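Local coordinates for putative nitroreductase (Thermotoga maritima, PDB 1VKW), which is probably an oxidoreductase, a putative nitroreductase related to the FMN-dependent nitroreductases, at residues V88-L91 / T92-F96; R36-D39 / D40-L44; V46-I49 / T50-D54. One frame throughout, in Å; residues are numbered along the deposited sequence.

Interaction 1 of 3, residues V88-L91 / T92-F96; sequences VLFL and TAQGF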
loop_
_atom_site.group_PDB
_atom_site.type_symbol
_atom_site.label_atom_id
_atom_site.label_comp_id
_atom_site.label_asym_id
_atom_site.label_seq_id
_atom_site.Cartn_x
_atom_site.Cartn_y
_atom_site.Cartn_z
ATOM N N VAL A 88 0.315 -5.440 0.941
ATOM C CA VAL A 88 1.678 -5.284 0.398
ATOM C C VAL A 88 2.656 -4.874 1.482
ATOM O O VAL A 88 3.729 -5.467 1.630
ATOM C CB VAL A 88 1.721 -4.237 -0.748
ATOM C CG1 VAL A 88 3.157 -3.805 -1.067
ATOM C CG2 VAL A 88 1.064 -4.792 -1.991
ATOM N N LEU A 89 2.277 -3.861 2.245
ATOM C CA LEU A 89 3.136 -3.339 3.297
ATOM C C LEU A 89 3.330 -4.337 4.429
ATOM O O LEU A 89 4.396 -4.393 5.040
ATOM C CB LEU A 89 2.566 -2.018 3.831
ATOM C CG LEU A 89 2.675 -0.852 2.848
ATOM C CD1 LEU A 89 2.010 0.396 3.421
ATOM C CD2 LEU A 89 4.148 -0.576 2.485
ATOM N N PHE A 90 2.303 -5.129 4.703
ATOM C CA PHE A 90 2.431 -6.208 5.662
ATOM C C PHE A 90 3.433 -7.261 5.158
ATOM O O PHE A 90 4.315 -7.723 5.903
ATOM C CB PHE A 90 1.065 -6.833 5.936
ATOM C CG PHE A 90 1.137 -8.072 6.767
ATOM C CD1 PHE A 90 1.678 -8.029 8.048
ATOM C CD2 PHE A 90 0.687 -9.291 6.270
ATOM C CE1 PHE A 90 1.748 -9.175 8.822
ATOM C CE2 PHE A 90 0.762 -10.433 7.037
ATOM C CZ PHE A 90 1.298 -10.375 8.314
ATOM N N LEU A 91 3.297 -7.636 3.893
ATOM C CA LEU A 91 4.182 -8.628 3.290
ATOM C C LEU A 91 5.629 -8.129 3.245
ATOM O O LEU A 91 6.557 -8.905 3.482
ATOM C CB LEU A 91 3.701 -8.997 1.883
ATOM C CG LEU A 91 2.424 -9.847 1.787
ATOM C CD1 LEU A 91 1.972 -9.968 0.336
ATOM C CD2 LEU A 91 2.636 -11.216 2.388
ATOM N N THR A 92 5.802 -6.838 2.943
ATOM C CA THR A 92 7.114 -6.191 2.973
ATOM C C THR A 92 7.771 -6.362 4.339
ATOM O O THR A 92 8.936 -6.767 4.437
ATOM C CB THR A 92 6.990 -4.678 2.664
ATOM O OG1 THR A 92 6.420 -4.475 1.364
ATOM C CG2 THR A 92 8.357 -4.029 2.568
ATOM N N ALA A 93 7.007 -6.061 5.388
ATOM C CA ALA A 93 7.487 -6.178 6.768
ATOM C C ALA A 93 7.843 -7.613 7.152
ATOM O O ALA A 93 8.713 -7.827 7.991
ATOM C CB ALA A 93 6.461 -5.613 7.735
ATOM N N GLN A 94 7.174 -8.588 6.540
ATOM C CA GLN A 94 7.512 -10.004 6.737
ATOM C C GLN A 94 8.722 -10.425 5.884
ATOM O O GLN A 94 9.201 -11.552 6.005
ATOM C CB GLN A 94 6.303 -10.902 6.433
ATOM C CG GLN A 94 5.090 -10.661 7.339
ATOM C CD GLN A 94 5.334 -11.050 8.791
ATOM O OE1 GLN A 94 5.372 -12.235 9.126
ATOM N NE2 GLN A 94 5.472 -10.053 9.657
ATOM N N GLY A 95 9.204 -9.522 5.027
ATOM C CA GLY A 95 10.421 -9.756 4.246
ATOM C C GLY A 95 10.196 -10.172 2.801
ATOM O O GLY A 95 11.144 -10.566 2.113
ATOM N N PHE A 96 8.951 -10.091 2.336
ATOM C CA PHE A 96 8.597 -10.539 0.987
ATOM C C PHE A 96 8.666 -9.417 -0.036
ATOM O O PHE A 96 8.240 -8.289 0.230
ATOM C CB PHE A 96 7.182 -11.119 0.967
ATOM C CG PHE A 96 7.044 -12.382 1.745
ATOM C CD1 PHE A 96 7.551 -13.571 1.245
ATOM C CD2 PHE A 96 6.419 -12.385 2.982
ATOM C CE1 PHE A 96 7.432 -14.747 1.963
ATOM C CE2 PHE A 96 6.297 -13.559 3.709
ATOM C CZ PHE A 96 6.803 -14.745 3.198
#
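The C-terminal turns of helix 74-93 end here in a Schellman motif, in which Leu91 and Phe96 meet across the turn that leads into strand 97-101. Leu91 O accepts Phe96 N at 2.9 Å, and Gly95 N returns to Thr92 O at 2.8 Å. Gly95 has a positive phi (101°), at which a CB would jam against the carbonyl oxygen of Gln94, so the reversal itself calls for a glycine. The Phe96 ring turns its edge to Leu91 O, while its CD2 lies 4.0 Å from CD2 of Leu91. One turn earlier, Val88 O is gripped twice by one residue: Thr92 N approaches at 2.8 Å, and Thr92 OG1 at 2.9 Å from above the carbonyl plane. With OG1 beside its own backbone N (chi1 -60°), the hydroxyl is swung back along the helix onto that oxygen. On another side of the helix Gln94 folds over the ring of Phe90: CG sits above one face, 4.1 Å from the centroid, as a CH-pi contact displaced toward the rim. The chain bends at chi2, and the amide plane ends nearly parallel to the ring, 17° from it. Val88 and Leu91 also touch Thr98 in the following strand, and Phe96 stacks on Tyr117. The double grip occupies the Thr92 hydroxyl within the helix, while Phe96 N and Gly95 N, turned back into the last turn, supply donors to Leu91 O and Thr92 O where the helix runs out.

Interaction 2 of 3, residues R36-D39 / D40-L44; sequences RVKD and DIENL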
loop_
_atom_site.group_PDB
_atom_site.type_symbol
_atom_site.label_atom_id
_atom_site.label_comp_id
_atom_site.label_asym_id
_atom_site.label_seq_id
_atom_site.Cartn_x
_atom_site.Cartn_y
_atom_site.Cartn_z
ATOM N N ARG A 36 1.275 -21.124 6.904
ATOM C CA ARG A 36 1.524 -20.174 7.984
ATOM C C ARG A 36 1.510 -18.721 7.507
ATOM O O ARG A 36 1.006 -17.851 8.214
ATOM C CB ARG A 36 2.854 -20.504 8.669
ATOM C CG ARG A 36 3.211 -19.607 9.839
ATOM C CD ARG A 36 4.290 -18.584 9.525
ATOM N NE ARG A 36 4.379 -17.547 10.549
ATOM C CZ ARG A 36 4.900 -17.717 11.764
ATOM N NH1 ARG A 36 5.402 -18.889 12.144
ATOM N NH2 ARG A 36 4.922 -16.693 12.611
ATOM N N VAL A 37 2.051 -18.455 6.318
ATOM C CA VAL A 37 2.025 -17.093 5.773
ATOM C C VAL A 37 0.630 -16.726 5.261
ATOM O O VAL A 37 0.246 -15.563 5.318
ATOM C CB VAL A 37 3.117 -16.832 4.690
ATOM C CG1 VAL A 37 4.505 -17.173 5.232
ATOM C CG2 VAL A 37 2.841 -17.585 3.401
ATOM N N LYS A 38 -0.129 -17.710 4.779
ATOM C CA LYS A 38 -1.547 -17.487 4.477
ATOM C C LYS A 38 -2.283 -17.115 5.765
ATOM O O LYS A 38 -3.059 -16.154 5.786
ATOM C CB LYS A 38 -2.194 -18.720 3.833
ATOM C CG LYS A 38 -3.577 -18.449 3.238
ATOM C CD LYS A 38 -4.223 -19.708 2.646
ATOM C CE LYS A 38 -5.649 -19.418 2.173
ATOM N NZ LYS A 38 -6.110 -20.342 1.102
ATOM N N ASP A 39 -2.014 -17.867 6.836
ATOM C CA ASP A 39 -2.591 -17.580 8.156
ATOM C C ASP A 39 -2.278 -16.152 8.590
ATOM O O ASP A 39 -3.171 -15.408 8.999
ATOM C CB ASP A 39 -2.069 -18.559 9.223
ATOM C CG ASP A 39 -2.551 -19.988 9.010
ATOM O OD1 ASP A 39 -3.384 -20.231 8.108
ATOM O OD2 ASP A 39 -2.144 -20.940 9.708
ATOM N N ASP A 40 -1.007 -15.774 8.482
ATOM C CA ASP A 40 -0.556 -14.438 8.868
ATOM C C ASP A 40 -1.330 -13.333 8.126
ATOM O O ASP A 40 -1.751 -12.351 8.738
ATOM C CB ASP A 40 0.950 -14.290 8.620
ATOM C CG ASP A 40 1.796 -15.102 9.591
ATOM O OD1 ASP A 40 1.250 -15.948 10.331
ATOM O OD2 ASP A 40 3.031 -14.960 9.678
ATOM N N ILE A 41 -1.526 -13.510 6.820
ATOM C CA ILE A 41 -2.271 -12.539 6.010
ATOM C C ILE A 41 -3.722 -12.448 6.465
ATOM O O ILE A 41 -4.269 -11.355 6.600
ATOM C CB ILE A 41 -2.215 -12.911 4.511
ATOM C CG1 ILE A 41 -0.791 -12.771 3.975
ATOM C CG2 ILE A 41 -3.149 -12.016 3.692
ATOM C CD1 ILE A 41 -0.537 -13.602 2.738
ATOM N N GLU A 42 -4.341 -13.601 6.700
ATOM C CA GLU A 42 -5.748 -13.651 7.111
ATOM C C GLU A 42 -5.999 -12.981 8.469
ATOM O O GLU A 42 -7.067 -12.407 8.692
ATOM C CB GLU A 42 -6.257 -15.096 7.106
ATOM C CG GLU A 42 -6.372 -15.671 5.702
ATOM C CD GLU A 42 -7.222 -16.924 5.639
ATOM O OE1 GLU A 42 -7.078 -17.796 6.526
ATOM O OE2 GLU A 42 -8.034 -17.037 4.693
ATOM N N ASN A 43 -5.007 -13.027 9.350
ATOM C CA ASN A 43 -5.111 -12.385 10.655
ATOM C C ASN A 43 -4.850 -10.873 10.610
ATOM O O ASN A 43 -5.210 -10.155 11.545
ATOM C CB ASN A 43 -4.140 -13.034 11.647
ATOM C CG ASN A 43 -4.687 -13.063 13.061
ATOM O OD1 ASN A 43 -4.273 -12.280 13.914
ATOM N ND2 ASN A 43 -5.635 -13.962 13.312
ATOM N N LEU A 44 -4.206 -10.397 9.544
ATOM C CA LEU A 44 -3.890 -8.980 9.405
ATOM C C LEU A 44 -5.165 -8.161 9.572
ATOM O O LEU A 44 -6.160 -8.423 8.899
ATOM C CB LEU A 44 -3.253 -8.694 8.035
ATOM C CG LEU A 44 -2.935 -7.232 7.680
ATOM C CD1 LEU A 44 -1.939 -6.616 8.663
ATOM C CD2 LEU A 44 -2.411 -7.116 6.243
#
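Arg36 and Asp40, one helical turn apart on helix 35-43, form the ionic part of this contact. Arg36 NE donates to Asp40 OD2 at 3.0 Å in a nearly straight bond (170°). OD2 lies in the guanidinium plane and is met on its syn side, somewhat out of the carboxylate plane; the two flat groups stand 80° apart, so this is a single-point salt bridge through NE rather than a paired, coplanar one. The arginine reaches its partner because CG is anti to the backbone N (chi1 -178°) and the chain then bends at chi2. Its NH1 also faces a bound sulfate ion, probably from the crystallisation liquor, in a long, weak ion pair. Lys38 and Glu42, also one turn apart, bring opposite charges near each other without contact, Lys38 NZ lying 5.2 Å from Glu42 OE2.

Backbone hydrogen bonds run beneath. Arg36 O accepts Asp40 N at 2.9 Å, Val37 O accepts Ile41 N, Lys38 O accepts Glu42 N at 3.0 Å, and Asp39 O accepts Asn43 N. Asp40 OD1 comes to 2.9 Å from Arg36 O, two acceptors side by side, and the nearby guanidinium charge probably offsets their repulsion. An alanine at Asp40 would keep the helical bond but is likely to leave the Arg36 guanidinium without its intrahelical anion and free to swing toward solvent.

Ile41 contributes van der Waals contacts: its CG1 and CD1 lie against the backbone oxygen of Val37, each 3.3 Å from Val37 O. Val37 and Ile41 turn to Phe96 and Leu91 respectively, while charged residues line other sides: the pattern of an amphipathic surface helix with an i to i+4 salt bridge.

Interaction 3 of 3, residues V46-I49 / T50-D54; sequences VKFI and TKKLD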
loop_
_atom_site.group_PDB
_atom_site.type_symbol
_atom_site.label_atom_id
_atom_site.label_comp_id
_atom_site.label_asym_id
_atom_site.label_seq_id
_atom_site.Cartn_x
_atom_site.Cartn_y
_atom_site.Cartn_z
ATOM N N VAL A 46 -7.188 -5.126 8.669
ATOM C CA VAL A 46 -7.195 -4.213 7.525
ATOM C C VAL A 46 -8.222 -3.109 7.748
ATOM O O VAL A 46 -9.337 -3.374 8.190
ATOM C CB VAL A 46 -7.458 -4.966 6.173
ATOM C CG1 VAL A 46 -8.897 -5.476 6.065
ATOM C CG2 VAL A 46 -7.112 -4.076 4.983
ATOM N N LYS A 47 -7.823 -1.867 7.473
ATOM C CA LYS A 47 -8.755 -0.744 7.475
ATOM C C LYS A 47 -9.464 -0.708 6.122
ATOM O O LYS A 47 -8.855 -0.979 5.087
ATOM C CB LYS A 47 -8.010 0.569 7.701
ATOM C CG LYS A 47 -8.918 1.784 7.755
ATOM C CD LYS A 47 -9.612 1.898 9.088
ATOM C CE LYS A 47 -10.435 3.180 9.161
ATOM N NZ LYS A 47 -10.961 3.405 10.536
ATOM N N PHE A 48 -10.751 -0.388 6.129
ATOM C CA PHE A 48 -11.487 -0.218 4.882
ATOM C C PHE A 48 -12.368 1.026 4.946
ATOM O O PHE A 48 -12.695 1.518 6.031
ATOM C CB PHE A 48 -12.294 -1.480 4.536
ATOM C CG PHE A 48 -13.277 -1.907 5.597
ATOM C CD1 PHE A 48 -14.546 -1.357 5.648
ATOM C CD2 PHE A 48 -12.947 -2.900 6.509
ATOM C CE1 PHE A 48 -15.469 -1.775 6.610
ATOM C CE2 PHE A 48 -13.850 -3.311 7.472
ATOM C CZ PHE A 48 -15.118 -2.754 7.524
ATOM N N ILE A 49 -12.722 1.545 3.776
ATOM C CA ILE A 49 -13.491 2.775 3.688
ATOM C C ILE A 49 -14.995 2.487 3.761
ATOM O O ILE A 49 -15.719 3.139 4.522
ATOM C CB ILE A 49 -13.141 3.523 2.385
ATOM C CG1 ILE A 49 -11.662 3.923 2.384
ATOM C CG2 ILE A 49 -14.009 4.761 2.222
ATOM C CD1 ILE A 49 -11.100 4.193 1.001
ATOM N N THR A 50 -15.451 1.525 2.956
ATOM C CA THR A 50 -16.870 1.162 2.872
ATOM C C THR A 50 -17.086 -0.303 3.226
ATOM O O THR A 50 -17.837 -0.621 4.154
ATOM C CB THR A 50 -17.410 1.453 1.447
ATOM O OG1 THR A 50 -17.524 2.871 1.259
ATOM C CG2 THR A 50 -18.823 0.952 1.264
ATOM N N LYS A 51 -16.446 -1.190 2.467
ATOM C CA LYS A 51 -16.598 -2.619 2.666
ATOM C C LYS A 51 -15.261 -3.333 2.519
ATOM O O LYS A 51 -14.424 -2.944 1.704
ATOM C CB LYS A 51 -17.644 -3.194 1.698
ATOM C CG LYS A 51 -17.097 -3.720 0.374
ATOM C CD LYS A 51 -18.218 -4.053 -0.596
ATOM C CE LYS A 51 -17.683 -4.635 -1.902
ATOM N NZ LYS A 51 -17.133 -6.009 -1.729
ATOM N N LYS A 52 -15.078 -4.375 3.328
ATOM C CA LYS A 52 -13.883 -5.207 3.281
ATOM C C LYS A 52 -14.028 -6.139 2.100
ATOM O O LYS A 52 -15.051 -6.799 1.958
ATOM C CB LYS A 52 -13.743 -6.019 4.577
ATOM C CG LYS A 52 -12.470 -6.863 4.669
ATOM C CD LYS A 52 -12.411 -7.695 5.958
ATOM C CE LYS A 52 -13.354 -8.895 5.920
ATOM N NZ LYS A 52 -13.191 -9.817 7.098
ATOM N N LEU A 53 -13.014 -6.198 1.249
ATOM C CA LEU A 53 -13.046 -7.106 0.103
ATOM C C LEU A 53 -12.788 -8.545 0.520
ATOM O O LEU A 53 -12.412 -8.811 1.657
ATOM C CB LEU A 53 -12.038 -6.665 -0.958
ATOM C CG LEU A 53 -12.317 -5.279 -1.548
ATOM C CD1 LEU A 53 -11.334 -5.007 -2.661
ATOM C CD2 LEU A 53 -13.752 -5.142 -2.057
ATOM N N ASP A 54 -13.021 -9.466 -0.412
ATOM C CA ASP A 54 -12.849 -10.893 -0.175
ATOM C C ASP A 54 -11.492 -11.333 -0.722
ATOM O O ASP A 54 -11.381 -11.811 -1.853
ATOM C CB ASP A 54 -13.992 -11.669 -0.840
ATOM C CG ASP A 54 -14.018 -13.128 -0.452
ATOM O OD1 ASP A 54 -13.162 -13.554 0.353
ATOM O OD2 ASP A 54 -14.867 -13.927 -0.905
#
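Phe48 and Lys52 face each other across an irregular reversal in the loop between helix 35-43 and strand 56-58, where the chain doubles back so that residues 46 to 49 and 50 to 52 run 155° apart. No hydrogen bond joins the two arms; the Phe48 ring makes most of the bridge. Lys52 CB lies 4.2 Å from the centroid of the Phe48 ring, an off-centre CH-pi contact, and 3.8 Å from Phe48 CD2. Lys52 N stands over one face, displaced toward the rim. At another part of the ring, Phe48 CE1 comes to 3.6 Å from Thr50 O, an oblique approach. The ring is set here by its first torsion: CG sits between the backbone N and the carbonyl carbon (chi1 57°), which turns it in over the returning arm.

Beyond the ring, the aliphatic part of Lys52 continues past Val46. With its CG anti to the backbone N (chi1 -176°), the lysine carries its CG and CD across the CG1 methyl of Val46.

A further shell fastens the loop to helix 74-93: the carboxylate of Glu79 accepts Ile49 N and Thr50 N at the apex, the Gln83 amide accepts Leu53 N and donates to Lys51 O on the returning arm, and Gln86 donates to Lys47 O on the outgoing arm. Lys47 NZ reaches instead to Glu201, just after helix 180-198, in a salt bridge. The contact between the arms lies at the protein surface, and at its far end Val46 CG1 meets Lys52 CG at 4.1 Å.

From the N terminus, interaction 2 comes first, within helix 35-43; interaction 3 follows directly, turning the loop 46-54 back on itself before strand 56-58; interaction 1 ends helix 74-93 ahead of strand 97-101. The three lie in series, none nested in or crossing another. Interactions 1 and 2, far apart in sequence, touch in space: Phe90 packs on Leu44, Ile41 and the Asp40 backbone, joining helix 35-43 and the residue after it to helix 74-93. Interaction 3 stays about 9 Å from interaction 1 at the nearest atoms, yet its loop is bonded to earlier turns of helix 74-93, so helix 74-93 contains interaction 1, packs against interaction 2 and anchors the loop of interaction 3.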